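Local structure of beta-gamma-crystallin (Geodia cydonium, 4IAU) at residues G85-K90 with G96-L101. The protein is of unknown function but binds calcium and belongs to the beta/gamma-crystallin family, built of Greek key domains. Sequence-based numbering, arbitrary orientation. Where two conformers were deposited one is given.
Sequences GATLYK and GKELDL. With CA (calcium ion), chain B.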
loop_
_atom_site.group_PDB
_atom_site.type_symbol
_atom_site.label_atom_id
_atom_site.label_comp_id
_atom_site.label_asym_id
_atom_site.label_seq_id
_atom_site.Cartn_x
_atom_site.Cartn_y
_atom_site.Cartn_z
ATOM N N GLY A 85 9.031 1.370 8.075
ATOM C CA GLY A 85 8.128 0.600 8.947
ATOM C C GLY A 85 7.130 -0.175 8.146
ATOM O O GLY A 85 7.528 -0.938 7.236
ATOM N N ALA A 86 5.846 -0.028 8.436
ATOM C CA ALA A 86 4.793 -0.818 7.830
ATOM C C ALA A 86 3.626 0.112 7.478
ATOM O O ALA A 86 3.398 1.117 8.149
ATOM C CB ALA A 86 4.300 -1.905 8.769
ATOM N N THR A 87 2.858 -0.274 6.449
ATOM C CA THR A 87 1.597 0.401 6.111
ATOM C C THR A 87 0.494 -0.660 6.066
ATOM O O THR A 87 0.695 -1.733 5.521
ATOM C CB THR A 87 1.673 1.170 4.781
ATOM O OG1 THR A 87 2.634 2.186 4.886
ATOM C CG2 THR A 87 0.378 1.850 4.411
ATOM N N LEU A 88 -0.644 -0.308 6.687
ATOM C CA LEU A 88 -1.835 -1.125 6.752
ATOM C C LEU A 88 -2.905 -0.568 5.800
ATOM O O LEU A 88 -2.974 0.655 5.632
ATOM C CB LEU A 88 -2.386 -1.155 8.165
ATOM C CG LEU A 88 -1.365 -1.548 9.235
ATOM C CD1 LEU A 88 -2.067 -1.528 10.599
ATOM C CD2 LEU A 88 -0.767 -2.897 8.954
ATOM N N TYR A 89 -3.730 -1.442 5.273
ATOM C CA TYR A 89 -4.746 -1.054 4.289
ATOM C C TYR A 89 -6.086 -1.668 4.642
ATOM O O TYR A 89 -6.178 -2.813 5.135
ATOM C CB TYR A 89 -4.320 -1.516 2.899
ATOM C CG TYR A 89 -3.026 -0.929 2.450
ATOM C CD1 TYR A 89 -2.977 0.271 1.762
ATOM C CD2 TYR A 89 -1.803 -1.572 2.689
ATOM C CE1 TYR A 89 -1.766 0.823 1.327
ATOM C CE2 TYR A 89 -0.609 -1.033 2.279
ATOM C CZ TYR A 89 -0.591 0.177 1.596
ATOM O OH TYR A 89 0.638 0.669 1.207
ATOM N N LYS A 90 -7.138 -0.896 4.392
ATOM C CA LYS A 90 -8.503 -1.334 4.720
ATOM C C LYS A 90 -8.938 -2.514 3.867
ATOM O O LYS A 90 -9.648 -3.391 4.340
ATOM C CB LYS A 90 -9.467 -0.172 4.516
ATOM C CG LYS A 90 -10.902 -0.507 4.877
ATOM C CD LYS A 90 -11.847 0.651 4.683
ATOM C CE LYS A 90 -13.243 0.312 5.112
ATOM N NZ LYS A 90 -14.172 1.458 4.824
ATOM N N GLY A 96 -8.001 0.948 -0.534
ATOM C CA GLY A 96 -8.746 1.738 0.445
ATOM C C GLY A 96 -7.872 2.519 1.385
ATOM O O GLY A 96 -6.686 2.778 1.157
ATOM N N LYS A 97 -8.476 2.931 2.500
ATOM C CA LYS A 97 -7.802 3.774 3.492
ATOM C C LYS A 97 -6.539 3.090 3.961
ATOM O O LYS A 97 -6.539 1.907 4.305
ATOM C CB LYS A 97 -8.755 3.983 4.657
ATOM C CG LYS A 97 -8.253 4.966 5.693
ATOM C CD LYS A 97 -9.256 5.405 6.704
ATOM C CE LYS A 97 -10.233 6.479 6.289
ATOM N NZ LYS A 97 -10.430 7.423 7.440
ATOM N N GLU A 98 -5.444 3.862 4.040
ATOM C CA GLU A 98 -4.183 3.368 4.540
ATOM C C GLU A 98 -3.838 4.038 5.884
ATOM O O GLU A 98 -4.345 5.109 6.245
ATOM C CB GLU A 98 -3.031 3.618 3.545
ATOM C CG GLU A 98 -2.632 5.074 3.403
ATOM C CD GLU A 98 -1.508 5.358 2.443
ATOM O OE1 GLU A 98 -0.709 4.431 2.134
ATOM O OE2 GLU A 98 -1.414 6.510 1.960
ATOM N N LEU A 99 -2.935 3.378 6.596
ATOM C CA LEU A 99 -2.407 3.861 7.860
ATOM C C LEU A 99 -0.943 3.494 7.937
ATOM O O LEU A 99 -0.561 2.316 7.852
ATOM C CB LEU A 99 -3.154 3.251 9.053
ATOM C CG LEU A 99 -2.617 3.616 10.408
ATOM C CD1 LEU A 99 -2.807 5.087 10.707
ATOM C CD2 LEU A 99 -3.265 2.718 11.449
ATOM N N ASP A 100 -0.069 4.498 8.081
ATOM C CA ASP A 100 1.347 4.305 8.217
ATOM C C ASP A 100 1.743 4.068 9.681
ATOM O O ASP A 100 1.318 4.796 10.591
ATOM C CB ASP A 100 2.105 5.533 7.728
ATOM C CG ASP A 100 2.035 5.731 6.205
ATOM O OD1 ASP A 100 1.919 4.722 5.482
ATOM O OD2 ASP A 100 2.152 6.879 5.770
ATOM N N LEU A 101 2.580 3.039 9.884
ATOM C CA LEU A 101 3.165 2.669 11.152
ATOM C C LEU A 101 4.669 2.769 11.073
ATOM O O LEU A 101 5.369 1.804 10.743
ATOM C CB LEU A 101 2.801 1.247 11.614
ATOM C CG LEU A 101 1.464 1.082 12.330
ATOM C CD1 LEU A 101 0.251 1.425 11.482
ATOM C CD2 LEU A 101 1.332 -0.308 12.889
HETATM CA CA CA B . -11.220 -4.576 5.502
HETATM O O HOH W 1 0.372 3.152 0.074
HETATM O O HOH W 2 -13.034 -3.171 6.005
#
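The ring of Tyr-89 and the carboxylate of Glu-98 run side by side from neighbouring strands, their planes 33° apart. Glu-98 CB meets the ring obliquely, 3.8 Å from CE1, while a water in the ring plane accepts from Tyr-89 OH and donates to Glu-98 OE1 (2.7 Å to each). Phe-94 packs edge-to-face with the same ring. A tyrosine suits this place because its ring packs on carbon while its hydroxyl reaches the water. The carboxylate of Asp-100, next along that face, takes the hydroxyl of Thr-87: OG1 lies 2.7 Å from Asp-100 OD1, on the anti side and 21° out of the carboxylate plane. Thr-87 OG1 stands anti to the carbonyl carbon (chi1 -63°), which brings it to Asp-100, while the CG2 methyl, anti to the backbone N, rests 3.6 Å from Glu-98 OE1. A valine in place of Thr-87 would probably leave Asp-100 OD1 without this donor and its carboxylate freer to turn, although Lys-80 still pairs with OD2.

Strands 86-89 and 98-101 form the antiparallel beta hairpin that begins a four-stranded sheet of a crystallin Greek key domain, with 98-101 outermost and 115-118 on the other side of 86-89. Ala-86 with Leu-101 and Leu-88 with Leu-99 are hydrogen-bonded pairs; the Leu-88 N to Leu-99 O bond is nearly straight. The leucines supply branched apolar ends to the opposite face, where Leu-88 CD1 touches Leu-101 CD1 at 3.9 Å and Met-159 of strand 158-161 packs on both. Small Ala-86 also meets Met-159. Farther along, Lys-90 N donates to Lys-97 O, and Lys-90 O binds calcium at 2.3 Å, joined at the metal by Gly-112, Ser-114 and Asp-154; this ligand is a backbone carbonyl, so the lysine side chain can extend away.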